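Local coordinates for protein phosphoenolpyruvate--glycerone phosphotransferase (Enterococcus faecalis, PDB 3B48) that probably serves as the phosphoryl donor subunit of a dihydroxyacetone kinase complex, relaying phosphoryl groups from phosphoenolpyruvate toward dihydroxyacetone through histidines, at residues His13-Met16 with Ile17-Ile21. Sequence-based numbering, arbitrary orientation.
Sequences HSKM and ITDGI
S14 caps the N-terminus of helix 15-27 by accepting the amide of I17, with OG 3.0 Å from I17 N and an N-H...O angle of 155°. The hydroxyl is carried there by a chi1 of 169°, which sets OG anti to the serine's own backbone N and beside its carbonyl carbon, facing the I17 amide. The backbone takes over from the cap: S14 O receives T18 N in a long, weak bond, whereas K15 O to D19 N (3.0 Å) and M16 O to G20 N (2.9 Å) are regular i to i+4 helical bonds.

Apolar contact accompanies the cap. I17 lays its CG1 branch beside the serine, CG1 lying 3.6 Å from S14 CB, and the isoleucine continues onto L102 of helix 102-113. S14 and I17 also pack on G20 of the second subunit, so this first turn lies at the dimer interface.

One turn apart, K15 and D19 form a weak salt bridge, with K15 NZ 3.4 Å from D19 OD1. The extended lysine bends only at its last torsion (chi4 74°), and its aliphatic part runs past the carboxylate, K15 CG lying 3.3 Å from D19 OD2. S38 OG, the stronger partner of the carboxylate, hydrogen-bonds both D19 OD1 and T18 OG1, and T18 OG1 also meets G40 N, tying the helix to the end of strand 35-38 and the loop after it.

A serine N-cap followed by an i, i+4 ion pair thus opens the helix of the beta-alpha-beta unit formed by strand 6-11, helix 15-27 and strand 35-38, within the parallel-sheet fold of this EIIA-mannose-family domain.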
ATOM      1  N   HIS B  13       6.794   7.245  -4.572  1.00 25.19           N
ATOM      2  CA  HIS B  13       6.855   7.959  -5.864  1.00 26.11           C
ATOM      3  C   HIS B  13       5.544   8.656  -6.237  1.00 25.88           C
ATOM      4  O   HIS B  13       5.557   9.684  -6.843  1.00 25.76           O
ATOM      5  CB  HIS B  13       7.237   7.016  -7.000  1.00 26.01           C
ATOM      6  CG  HIS B  13       8.703   6.786  -7.121  1.00 27.94           C
ATOM      7  ND1 HIS B  13       9.330   6.610  -8.336  1.00 34.07           N
ATOM      8  CD2 HIS B  13       9.674   6.719  -6.182  1.00 29.44           C
ATOM      9  CE1 HIS B  13      10.623   6.438  -8.138  1.00 34.05           C
ATOM     10  NE2 HIS B  13      10.855   6.499  -6.837  1.00 32.98           N
ATOM     11  N   SER B  14       4.417   8.066  -5.861  1.00 26.93           N
ATOM     12  CA  SER B  14       3.098   8.496  -6.332  1.00 27.20           C
ATOM     13  C   SER B  14       2.433   9.338  -5.267  1.00 28.04           C
ATOM     14  O   SER B  14       2.236   8.875  -4.141  1.00 27.87           O
ATOM     15  CB  SER B  14       2.239   7.253  -6.671  1.00 27.54           C
ATOM     16  OG  SER B  14       0.865   7.523  -6.904  1.00 24.13           O
ATOM     17  N   LYS B  15       2.118  10.582  -5.637  1.00 29.04           N
ATOM     18  CA  LYS B  15       1.302  11.474  -4.823  1.00 29.75           C
ATOM     19  C   LYS B  15      -0.135  10.952  -4.816  1.00 30.16           C
ATOM     20  O   LYS B  15      -0.849  11.095  -3.822  1.00 29.81           O
ATOM     21  CB  LYS B  15       1.374  12.929  -5.318  1.00 29.07           C
ATOM     22  CG  LYS B  15       0.500  13.907  -4.476  1.00 29.94           C
ATOM     23  CD  LYS B  15       0.770  15.401  -4.806  1.00 30.61           C
ATOM     24  CE  LYS B  15      -0.389  16.346  -4.410  1.00 32.11           C
ATOM     25  NZ  LYS B  15      -0.504  16.589  -2.925  1.00 34.91           N
HETATM   26  N   MSE B  16      -0.554  10.329  -5.910  1.00 30.63           N
HETATM   27  CA  MSE B  16      -1.867   9.681  -5.919  1.00 33.90           C
HETATM   28  C   MSE B  16      -2.041   8.643  -4.799  1.00 30.56           C
HETATM   29  O   MSE B  16      -3.090   8.610  -4.121  1.00 29.63           O
HETATM   30  CB  MSE B  16      -2.146   9.019  -7.255  1.00 33.32           C
HETATM   31  CG  MSE B  16      -2.951   9.827  -8.192  1.00 37.66           C
HETATM   32 SE   MSE B  16      -3.673   8.577  -9.516  1.00 46.07          SE
HETATM   33  CE  MSE B  16      -5.591   8.746  -9.052  1.00 44.79           C
ATOM     34  N   ILE B  17      -1.025   7.801  -4.622  1.00 28.50           N
ATOM     35  CA  ILE B  17      -1.050   6.765  -3.568  1.00 26.55           C
ATOM     36  C   ILE B  17      -1.160   7.407  -2.169  1.00 26.04           C
ATOM     37  O   ILE B  17      -2.104   7.111  -1.427  1.00 26.64           O
ATOM     38  CB  ILE B  17       0.164   5.767  -3.646  1.00 25.78           C
ATOM     39  CG1 ILE B  17       0.084   4.923  -4.918  1.00 26.06           C
ATOM     40  CG2 ILE B  17       0.219   4.899  -2.401  1.00 24.32           C
ATOM     41  CD1 ILE B  17       1.274   3.980  -5.166  1.00 25.60           C
ATOM     42  N   THR B  18      -0.239   8.302  -1.819  1.00 25.11           N
ATOM     43  CA  THR B  18      -0.238   8.881  -0.482  1.00 24.87           C
ATOM     44  C   THR B  18      -1.458   9.753  -0.165  1.00 25.28           C
ATOM     45  O   THR B  18      -1.884   9.813   0.997  1.00 25.63           O
ATOM     46  CB  THR B  18       1.071   9.675  -0.177  1.00 25.17           C
ATOM     47  OG1 THR B  18       1.164  10.806  -1.042  1.00 24.68           O
ATOM     48  CG2 THR B  18       2.296   8.810  -0.396  1.00 24.39           C
ATOM     49  N   ASP B  19      -1.981  10.482  -1.166  1.00 25.41           N
ATOM     50  CA  ASP B  19      -3.216  11.245  -0.985  1.00 25.33           C
ATOM     51  C   ASP B  19      -4.369  10.245  -0.763  1.00 24.69           C
ATOM     52  O   ASP B  19      -5.215  10.434   0.086  1.00 23.33           O
ATOM     53  CB  ASP B  19      -3.577  12.090  -2.235  1.00 25.68           C
ATOM     54  CG  ASP B  19      -2.700  13.319  -2.443  1.00 25.60           C
ATOM     55  OD1 ASP B  19      -2.099  13.885  -1.521  1.00 28.17           O
ATOM     56  OD2 ASP B  19      -2.658  13.762  -3.593  1.00 29.61           O
ATOM     57  N   GLY B  20      -4.398   9.200  -1.580  1.00 24.48           N
ATOM     58  CA  GLY B  20      -5.430   8.171  -1.491  1.00 24.80           C
ATOM     59  C   GLY B  20      -5.461   7.480  -0.149  1.00 24.69           C
ATOM     60  O   GLY B  20      -6.541   7.246   0.414  1.00 25.00           O
ATOM     61  N   ILE B  21      -4.278   7.160   0.376  1.00 25.21           N
ATOM     62  CA  ILE B  21      -4.164   6.538   1.715  1.00 25.43           C
ATOM     63  C   ILE B  21      -4.726   7.475   2.788  1.00 26.00           C
ATOM     64  O   ILE B  21      -5.520   7.059   3.632  1.00 26.11           O
ATOM     65  CB  ILE B  21      -2.715   6.242   2.089  1.00 24.99           C
ATOM     66  CG1 ILE B  21      -2.098   5.159   1.211  1.00 25.40           C
ATOM     67  CG2 ILE B  21      -2.597   5.815   3.556  1.00 25.74           C
ATOM     68  CD1 ILE B  21      -0.600   4.996   1.532  1.00 21.87           C
TER